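Local coordinates for protein CD180 antigen (Mus musculus, PDB 3T6Q) that may cooperate with MD-1 and TLR4 in the innate immune response of B-cells to bacterial lipopolysaccharide, leading to NF-kappa-B activation, at residues Ser143-Lys148 with Ser169-Ser174. Numbering follows the deposited sequence.
Sequences SIKLPK and SKEDMS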
# COMPACT_ATOMS: atom_id res chain seq x y z
N SER A 143 -1.99 5.19 -12.49
CA SER A 143 -1.88 5.49 -13.91
C SER A 143 -0.79 4.63 -14.52
O SER A 143 0.22 4.38 -13.88
CB SER A 143 -1.48 6.97 -14.09
OG SER A 143 -1.33 7.25 -15.47
N ILE A 144 -0.98 4.22 -15.77
CA ILE A 144 0.08 3.48 -16.49
C ILE A 144 1.13 4.41 -17.18
O ILE A 144 2.17 3.93 -17.66
CB ILE A 144 -0.54 2.49 -17.52
CG1 ILE A 144 -1.16 3.21 -18.70
CG2 ILE A 144 -1.69 1.70 -16.89
CD1 ILE A 144 -1.40 2.30 -19.88
N LYS A 145 0.88 5.72 -17.19
CA LYS A 145 1.71 6.66 -17.96
C LYS A 145 3.17 6.54 -17.58
O LYS A 145 3.53 6.58 -16.40
CB LYS A 145 1.21 8.10 -17.81
CG LYS A 145 2.03 9.08 -18.68
CD LYS A 145 1.20 10.22 -19.25
CE LYS A 145 0.31 10.90 -18.23
NZ LYS A 145 1.09 11.83 -17.38
N LEU A 146 4.02 6.33 -18.57
CA LEU A 146 5.45 6.24 -18.33
C LEU A 146 6.01 7.68 -18.25
O LEU A 146 5.49 8.57 -18.93
CB LEU A 146 6.13 5.41 -19.42
CG LEU A 146 5.66 3.95 -19.42
CD1 LEU A 146 6.26 3.21 -20.60
CD2 LEU A 146 6.03 3.23 -18.12
N PRO A 147 7.03 7.90 -17.38
CA PRO A 147 7.54 9.26 -17.18
C PRO A 147 8.35 9.75 -18.39
O PRO A 147 8.89 8.95 -19.14
CB PRO A 147 8.46 9.08 -15.95
CG PRO A 147 9.01 7.70 -16.12
CD PRO A 147 7.82 6.91 -16.63
N LYS A 148 8.42 11.08 -18.56
CA LYS A 148 9.17 11.69 -19.67
C LYS A 148 10.63 11.21 -19.66
O LYS A 148 11.29 11.22 -18.61
CB LYS A 148 9.13 13.23 -19.59
CG LYS A 148 7.79 13.85 -19.17
CD LYS A 148 7.77 14.25 -17.69
CE LYS A 148 7.07 13.21 -16.81
NZ LYS A 148 5.58 13.34 -16.87
N SER A 169 -6.13 6.75 -20.49
CA SER A 169 -6.43 7.93 -21.33
C SER A 169 -5.57 7.83 -22.58
O SER A 169 -4.65 7.02 -22.63
CB SER A 169 -6.10 9.22 -20.58
OG SER A 169 -4.68 9.32 -20.45
N LYS A 170 -5.86 8.67 -23.58
CA LYS A 170 -4.99 8.81 -24.75
C LYS A 170 -3.54 9.12 -24.39
O LYS A 170 -2.60 8.51 -24.90
CB LYS A 170 -5.49 9.97 -25.63
CG LYS A 170 -6.67 9.64 -26.53
CD LYS A 170 -7.07 10.89 -27.31
CE LYS A 170 -7.79 10.54 -28.59
NZ LYS A 170 -7.98 11.78 -29.40
N GLU A 171 -3.36 10.06 -23.47
CA GLU A 171 -2.03 10.46 -23.00
C GLU A 171 -1.27 9.31 -22.38
O GLU A 171 -0.09 9.10 -22.69
CB GLU A 171 -2.19 11.57 -21.96
CG GLU A 171 -1.11 12.61 -22.03
CD GLU A 171 -1.64 13.98 -21.65
OE1 GLU A 171 -2.05 14.14 -20.47
OE2 GLU A 171 -1.64 14.88 -22.52
N ASP A 172 -1.95 8.55 -21.51
CA ASP A 172 -1.38 7.31 -20.93
C ASP A 172 -0.87 6.39 -22.02
O ASP A 172 0.26 5.91 -21.97
CB ASP A 172 -2.45 6.54 -20.14
CG ASP A 172 -2.95 7.29 -18.90
OD1 ASP A 172 -2.21 8.19 -18.43
OD2 ASP A 172 -4.06 6.96 -18.38
N MET A 173 -1.76 6.12 -22.98
CA MET A 173 -1.43 5.19 -24.07
C MET A 173 -0.32 5.72 -24.97
O MET A 173 0.52 4.95 -25.41
CB MET A 173 -2.70 4.81 -24.88
CG MET A 173 -3.82 4.15 -24.07
SD MET A 173 -3.24 2.74 -23.07
CE MET A 173 -2.43 1.76 -24.31
N SER A 174 -0.27 7.04 -25.22
CA SER A 174 0.81 7.56 -26.09
C SER A 174 2.20 7.45 -25.43
O SER A 174 3.19 7.36 -26.12
CB SER A 174 0.52 8.97 -26.61
OG SER A 174 0.43 9.86 -25.53
O HOH W 1 -3.72 4.87 -16.75
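Asp172 meets both Ile144 and Lys145, its CB against the former and its OD1 against the latter. The Lys145 chain crosses it at about a right angle: CB lies 3.5 Å from Asp172 OD1, and CD packs 3.8 Å from Glu171 O. Bends at chi2, chi3 and chi4 curl the lysine past the carboxylate, with CE 3.7 Å from Asp172 OD1; NZ remains 5.0 Å from both Asp172 OD1 and Glu171 OE1, so any attraction is probably long-range. In Ile144, chi1 of 71° sets CG1 against Asp172 CB, and the extended chi2 (163°) sends CD1 on to 3.7 Å from Met173 SD. Asp172 OD2 is gripped by two bonds, from a water that also accepts from Ile144 N and from Ser169 N, which arrives above the carboxylate plane. Asp172 N in turn donates to Ser169 OG, completing a capping box at the start of helix 170-174. On the loop side, Ser143 OG accepts from Lys145 N in an ST turn and lies 3.2 Å from Asp172 OD1. The contact joins leucine-rich repeats 5 and 6 on the convex side of the solenoid: Leu146 N donates a hydrogen bond to Ser175 OG, which also bonds to Asp172 O, and the loop between strands 133-135 and 157-159 lies beside helix 170-174.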